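Local coordinates for alcohol dehydrogenase (Thermus sp., PDB 4CPD), which probably catalyses the NAD-dependent interconversion of alcohols with aldehydes or ketones, as expected of a zinc-containing medium-chain alcohol dehydrogenase, at residues R201-L206 against P216-Q221; A184-Q189 against A210-I215. One frame throughout, in Å; residues are numbered along the deposited sequence.

Contact 1 of 2, residues R201-L206 against P216-Q221; sequences RIPERL and PINAEQ. With NAD (nicotinamide-adenine-dinucleotide), chain G.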
loop_
_atom_site.group_PDB
_atom_site.type_symbol
_atom_site.label_atom_id
_atom_site.label_comp_id
_atom_site.label_asym_id
_atom_site.label_seq_id
_atom_site.Cartn_x
_atom_site.Cartn_y
_atom_site.Cartn_z
ATOM N N ARG A 201 0.244 23.020 12.648
ATOM C CA ARG A 201 -0.156 24.419 12.679
ATOM C C ARG A 201 -0.186 25.009 14.105
ATOM O O ARG A 201 -0.905 25.977 14.365
ATOM C CB ARG A 201 -1.529 24.555 12.019
ATOM C CG ARG A 201 -2.648 23.899 12.813
ATOM C CD ARG A 201 -3.961 23.907 12.058
ATOM N NE ARG A 201 -5.024 23.326 12.877
ATOM C CZ ARG A 201 -6.213 22.944 12.419
ATOM N NH1 ARG A 201 -6.518 23.069 11.129
ATOM N NH2 ARG A 201 -7.101 22.425 13.253
ATOM N N ILE A 202 0.592 24.438 15.021
ATOM C CA ILE A 202 0.648 24.905 16.423
ATOM C C ILE A 202 2.102 25.028 16.894
ATOM O O ILE A 202 2.786 24.013 17.067
ATOM C CB ILE A 202 -0.122 23.966 17.377
ATOM C CG1 ILE A 202 -1.608 23.969 17.016
ATOM C CG2 ILE A 202 0.070 24.389 18.833
ATOM C CD1 ILE A 202 -2.459 23.046 17.863
ATOM N N PRO A 203 2.585 26.271 17.090
ATOM C CA PRO A 203 3.997 26.502 17.382
ATOM C C PRO A 203 4.555 25.696 18.537
ATOM O O PRO A 203 5.659 25.168 18.435
ATOM C CB PRO A 203 4.027 27.983 17.700
ATOM C CG PRO A 203 3.008 28.555 16.774
ATOM C CD PRO A 203 1.912 27.529 16.711
ATOM N N GLU A 204 3.805 25.606 19.629
ATOM C CA GLU A 204 4.234 24.783 20.770
ATOM C C GLU A 204 4.619 23.352 20.312
ATOM O O GLU A 204 5.658 22.841 20.693
ATOM C CB GLU A 204 3.153 24.769 21.875
ATOM N N ARG A 205 3.794 22.746 19.457
ATOM C CA ARG A 205 3.997 21.362 18.976
ATOM C C ARG A 205 5.154 21.311 17.962
ATOM O O ARG A 205 6.025 20.443 18.058
ATOM C CB ARG A 205 2.674 20.759 18.436
ATOM C CG ARG A 205 1.552 20.849 19.479
ATOM C CD ARG A 205 0.338 19.944 19.271
ATOM N NE ARG A 205 -0.329 19.599 20.550
ATOM C CZ ARG A 205 -1.387 18.789 20.674
ATOM N NH1 ARG A 205 -1.926 18.237 19.597
ATOM N NH2 ARG A 205 -1.912 18.527 21.871
ATOM N N LEU A 206 5.200 22.264 17.036
ATOM C CA LEU A 206 6.338 22.367 16.120
ATOM C C LEU A 206 7.684 22.570 16.847
ATOM O O LEU A 206 8.715 22.051 16.432
ATOM C CB LEU A 206 6.102 23.484 15.099
ATOM C CG LEU A 206 4.933 23.250 14.144
ATOM C CD1 LEU A 206 4.515 24.526 13.437
ATOM C CD2 LEU A 206 5.270 22.186 13.104
ATOM N N PRO A 216 10.656 21.782 11.283
ATOM C CA PRO A 216 9.254 22.121 11.464
ATOM C C PRO A 216 8.777 22.960 10.316
ATOM O O PRO A 216 9.568 23.711 9.739
ATOM C CB PRO A 216 9.263 22.944 12.740
ATOM C CG PRO A 216 10.571 23.653 12.676
ATOM C CD PRO A 216 11.531 22.711 12.015
ATOM N N ILE A 217 7.497 22.813 9.991
ATOM C CA ILE A 217 6.859 23.496 8.866
ATOM C C ILE A 217 5.431 23.858 9.273
ATOM O O ILE A 217 4.602 22.968 9.512
ATOM C CB ILE A 217 6.795 22.595 7.616
ATOM C CG1 ILE A 217 8.211 22.225 7.145
ATOM C CG2 ILE A 217 6.017 23.281 6.505
ATOM C CD1 ILE A 217 8.264 21.289 5.945
ATOM N N ASN A 218 5.142 25.154 9.361
ATOM C CA ASN A 218 3.793 25.599 9.712
ATOM C C ASN A 218 2.903 25.697 8.467
ATOM O O ASN A 218 3.147 26.527 7.584
ATOM C CB ASN A 218 3.837 26.938 10.454
ATOM C CG ASN A 218 2.590 27.181 11.289
ATOM O OD1 ASN A 218 1.471 27.003 10.805
ATOM N ND2 ASN A 218 2.772 27.576 12.551
ATOM N N ALA A 219 1.880 24.846 8.402
ATOM C CA ALA A 219 1.007 24.769 7.218
ATOM C C ALA A 219 0.069 25.967 7.062
ATOM O O ALA A 219 -0.455 26.193 5.965
ATOM C CB ALA A 219 0.199 23.485 7.241
ATOM N N GLU A 220 -0.146 26.708 8.155
ATOM C CA GLU A 220 -0.908 27.966 8.122
ATOM C C GLU A 220 -0.091 29.051 7.418
ATOM O O GLU A 220 -0.634 29.846 6.643
ATOM C CB GLU A 220 -1.259 28.446 9.540
ATOM C CG GLU A 220 -2.703 28.880 9.730
ATOM C CD GLU A 220 -3.481 27.867 10.553
ATOM O OE1 GLU A 220 -3.354 27.915 11.793
ATOM O OE2 GLU A 220 -4.201 27.019 9.970
ATOM N N GLN A 221 1.217 29.050 7.680
ATOM C CA GLN A 221 2.119 30.136 7.281
ATOM C C GLN A 221 2.901 29.916 5.978
ATOM O O GLN A 221 3.591 30.822 5.509
ATOM C CB GLN A 221 3.131 30.390 8.392
ATOM C CG GLN A 221 2.526 30.603 9.773
ATOM C CD GLN A 221 3.557 30.947 10.845
ATOM O OE1 GLN A 221 3.232 31.646 11.810
ATOM N NE2 GLN A 221 4.801 30.454 10.693
HETATM P PA NAD G . -4.255 15.076 18.630
HETATM O O1A NAD G . -3.835 15.359 20.074
HETATM O O2A NAD G . -5.607 15.580 18.133
HETATM O O5B NAD G . -3.141 15.533 17.548
HETATM C C5B NAD G . -3.522 16.030 16.266
HETATM C C4B NAD G . -2.491 17.041 15.773
HETATM O O4B NAD G . -2.693 17.303 14.378
HETATM C C3B NAD G . -2.615 18.373 16.521
HETATM O O3B NAD G . -1.345 18.923 16.904
HETATM C C2B NAD G . -3.260 19.286 15.519
HETATM O O2B NAD G . -2.887 20.652 15.722
HETATM C C1B NAD G . -2.724 18.719 14.219
HETATM N N9A NAD G . -3.594 19.105 13.107
HETATM C C8A NAD G . -4.942 19.081 13.130
HETATM N N7A NAD G . -5.412 19.514 11.936
HETATM C C5A NAD G . -4.355 19.811 11.145
HETATM C C6A NAD G . -4.151 20.301 9.767
HETATM N N6A NAD G . -5.229 20.556 9.009
HETATM N N1A NAD G . -2.887 20.488 9.301
HETATM C C2A NAD G . -1.812 20.227 10.070
HETATM N N3A NAD G . -1.928 19.775 11.341
HETATM C C4A NAD G . -3.146 19.548 11.923
HETATM O O3 NAD G . -4.277 13.474 18.378
HETATM P PN NAD G . -3.115 12.378 18.659
HETATM O O1N NAD G . -3.329 11.952 20.098
HETATM O O2N NAD G . -1.762 12.830 18.098
HETATM O O5D NAD G . -3.588 11.199 17.658
HETATM C C5D NAD G . -3.242 11.344 16.267
HETATM C C4D NAD G . -4.261 10.785 15.277
HETATM O O4D NAD G . -4.008 9.382 15.121
HETATM C C3D NAD G . -5.719 10.925 15.718
HETATM O O3D NAD G . -6.533 11.099 14.545
HETATM C C2D NAD G . -5.998 9.606 16.444
HETATM O O2D NAD G . -7.394 9.229 16.557
HETATM C C1D NAD G . -5.170 8.654 15.577
HETATM N N1N NAD G . -4.800 7.394 16.243
HETATM C C2N NAD G . -4.892 6.314 15.462
HETATM C C3N NAD G . -4.581 5.044 15.926
HETATM C C7N NAD G . -4.714 3.925 14.933
HETATM O O7N NAD G . -4.950 2.782 15.290
HETATM N N7N NAD G . -4.538 4.233 13.633
HETATM C C4N NAD G . -4.149 4.890 17.254
HETATM C C5N NAD G . -4.056 6.027 18.066
HETATM C C6N NAD G . -4.390 7.284 17.534
#
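Arg201 runs past the carboxylate of Glu220 on its way to the adenine of the bound NAD. With CG between the backbone N and the carbonyl carbon (chi1 68°) and the chain extended to NE, the stem is carried past Glu220 toward the adenine. CB lies 3.8 Å from Glu220 OE1, and CD is equally far from Glu220 OE2, so the aliphatic stem does the touching. Farther out, N7A of NAD sits 3.5 Å above the guanidinium plane of Arg201, over its centre, with NH1 approaching N6A. NH1 of Arg201 stays 4.7 Å from Glu220 OE2: the opposite charges are neighbours without a salt bridge, though a long-range attraction is likely. A long arginine suits this exposed edge of the contact, since its stem can pass the acid while its flat end covers the base.

The setting is a beta-alpha-beta unit of the Rossmann fold, in which strand 195-200 leads through helix 203-212 to edge strand 215-218. Arg205, in the first turn of that helix, donates from NH1 to the ribose O3B of NAD (2.8 Å, 163°), while Asp200 at the end of the preceding strand also bonds the cofactor.

Leu206 supplies the apolar core, its CB against Pro216 CB at 4.0 Å. Its CD1 meets Asn218 ND2 at 3.6 Å, the two side chains crossing at about a right angle. Asn218 suits the end of the strand because OD1 accepts the backbone N-H of Glu220 on an in-plane lone pair (3.1 Å), forming an Asx turn. With an alanine here, the Glu220 amide would probably lose this acceptor and a gap would open beside Leu206 CD1. The same OD1 also lies against Arg201 CA, where the chain leaves its own strand.

Contact 2 of 2, residues A184-Q189 against A210-I215; sequences AIEVAQ and ASLGAI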
loop_
_atom_site.group_PDB
_atom_site.type_symbol
_atom_site.label_atom_id
_atom_site.label_comp_id
_atom_site.label_asym_id
_atom_site.label_seq_id
_atom_site.Cartn_x
_atom_site.Cartn_y
_atom_site.Cartn_z
ATOM N N ALA A 184 6.357 9.301 16.100
ATOM C CA ALA A 184 6.860 8.976 14.786
ATOM C C ALA A 184 8.185 9.659 14.540
ATOM O O ALA A 184 9.139 9.033 14.060
ATOM C CB ALA A 184 5.857 9.389 13.713
ATOM N N ILE A 185 8.246 10.948 14.860
ATOM C CA ILE A 185 9.492 11.691 14.696
ATOM C C ILE A 185 10.657 11.025 15.427
ATOM O O ILE A 185 11.685 10.729 14.834
ATOM C CB ILE A 185 9.347 13.129 15.164
ATOM C CG1 ILE A 185 8.457 13.881 14.202
ATOM C CG2 ILE A 185 10.690 13.814 15.182
ATOM C CD1 ILE A 185 7.914 15.175 14.776
ATOM N N GLU A 186 10.488 10.773 16.712
ATOM C CA GLU A 186 11.547 10.144 17.498
ATOM C C GLU A 186 11.948 8.819 16.877
ATOM O O GLU A 186 13.116 8.567 16.721
ATOM C CB GLU A 186 11.089 9.928 18.939
ATOM C CG GLU A 186 12.212 9.707 19.941
ATOM C CD GLU A 186 11.720 9.552 21.386
ATOM O OE1 GLU A 186 10.551 9.858 21.698
ATOM O OE2 GLU A 186 12.521 9.142 22.233
ATOM N N VAL A 187 10.972 7.975 16.539
ATOM C CA VAL A 187 11.248 6.641 15.998
ATOM C C VAL A 187 12.011 6.790 14.700
ATOM O O VAL A 187 13.028 6.117 14.481
ATOM C CB VAL A 187 9.964 5.852 15.695
ATOM C CG1 VAL A 187 10.286 4.576 14.918
ATOM C CG2 VAL A 187 9.214 5.517 16.972
ATOM N N ALA A 188 11.521 7.671 13.833
ATOM C CA ALA A 188 12.153 7.833 12.531
ATOM C C ALA A 188 13.646 8.112 12.709
ATOM O O ALA A 188 14.501 7.511 12.048
ATOM C CB ALA A 188 11.486 8.938 11.748
ATOM N N GLN A 189 13.952 8.999 13.644
ATOM C CA GLN A 189 15.347 9.266 14.061
ATOM C C GLN A 189 16.139 8.008 14.358
ATOM O O GLN A 189 17.109 7.719 13.717
ATOM C CB GLN A 189 15.373 10.121 15.317
ATOM C CG GLN A 189 16.688 10.824 15.524
ATOM C CD GLN A 189 16.816 12.009 14.593
ATOM O OE1 GLN A 189 15.819 12.607 14.215
ATOM N NE2 GLN A 189 18.044 12.354 14.217
ATOM N N ALA A 210 10.756 20.056 16.571
ATOM C CA ALA A 210 12.129 20.480 16.291
ATOM C C ALA A 210 13.112 19.943 17.325
ATOM O O ALA A 210 14.189 19.496 16.981
ATOM C CB ALA A 210 12.210 21.990 16.212
ATOM N N SER A 211 12.742 19.946 18.595
ATOM C CA SER A 211 13.669 19.437 19.602
ATOM C C SER A 211 14.009 17.968 19.380
ATOM O O SER A 211 15.082 17.524 19.770
ATOM C CB SER A 211 13.117 19.650 21.012
ATOM O OG SER A 211 11.729 19.379 21.058
ATOM N N LEU A 212 13.082 17.225 18.758
ATOM C CA LEU A 212 13.238 15.775 18.505
ATOM C C LEU A 212 14.053 15.486 17.244
ATOM O O LEU A 212 14.479 14.351 17.001
ATOM C CB LEU A 212 11.878 15.097 18.415
ATOM C CG LEU A 212 11.121 15.009 19.743
ATOM C CD1 LEU A 212 9.647 14.718 19.497
ATOM C CD2 LEU A 212 11.732 13.946 20.645
ATOM N N GLY A 213 14.275 16.529 16.459
ATOM C CA GLY A 213 15.226 16.489 15.367
ATOM C C GLY A 213 14.607 16.768 14.016
ATOM O O GLY A 213 15.260 16.573 13.021
ATOM N N ALA A 214 13.356 17.219 13.969
ATOM C CA ALA A 214 12.697 17.466 12.699
ATOM C C ALA A 214 12.825 18.910 12.279
ATOM O O ALA A 214 12.976 19.807 13.113
ATOM C CB ALA A 214 11.228 17.085 12.786
ATOM N N ILE A 215 12.740 19.125 10.971
ATOM C CA ILE A 215 12.534 20.453 10.394
ATOM C C ILE A 215 11.038 20.802 10.443
ATOM O O ILE A 215 10.238 20.200 9.726
ATOM C CB ILE A 215 13.007 20.474 8.946
ATOM C CG1 ILE A 215 14.514 20.257 8.899
ATOM C CG2 ILE A 215 12.628 21.779 8.277
ATOM C CD1 ILE A 215 15.081 20.031 7.507
#
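Ile185 pushes its CG2 methyl toward the end of the neighbouring helix, where Leu212 CB meets it at 3.7 Å. The branch is turned that way because CG2 stands anti to the backbone N of Ile185, with CG1 beside that N (chi1 -70°). The same methyl reaches Ala214 CB at 4.1 Å, so one carbon touches both the final turn of helix 203-212 and the link that follows it. The Ile185 and Leu212 side chains cross at about a right angle. A beta-branched residue presents a methyl close to its own helix, and the small Ala214 lets the link pass close by. Beneath them, Ala198 and Ile196 of strand 195-200 complete the packing of these Rossmann-fold helices on the sheet.

Toward solvent the fit is looser. Glu186 brings only its stem, CG lying 4.3 Å from Leu212 CD2, while its carboxylate accepts from the backbone N of Gln312. Gln189, bent at chi2, sets its amide beside the helix end with OE1 3.5 Å from Leu212 O. No hydrogen bond is assigned there, and at this resolution the amide could be turned over, so little should be read into the pairing. Gly213 ends the helix in a Schellman motif, its N bonded to Ala210 O. At its positive phi of 120°, a beta carbon would be jammed against the preceding carbonyl oxygen, which explains the glycine.

With methyl and methylene groups forming its buried part, the contact depends mainly on shape and burial, and the polar groups at its solvent side add little direct attraction between the helices.

Overall arrangement
Helix 203-212 serves both contacts, its first turn in contact 1 and its last in contact 2, and the two meet where Pro216 CG packs on Ala210 CB. Each is partly buried, with an apolar centre and a more polar margin. Contact 1 joins the helix to the edge strand of the same beta-alpha-beta unit, at the sheet end where NAD binds; charged side chains and an Asx turn flank its leucine. Contact 2 joins the helix and its exit to helix 179-190 of the preceding crossover. It lies away from the cofactor, with the side chain of Ile185 about 10 Å from NAD at the nearest atoms, and relies on aliphatic packing and a Schellman motif at the helix end.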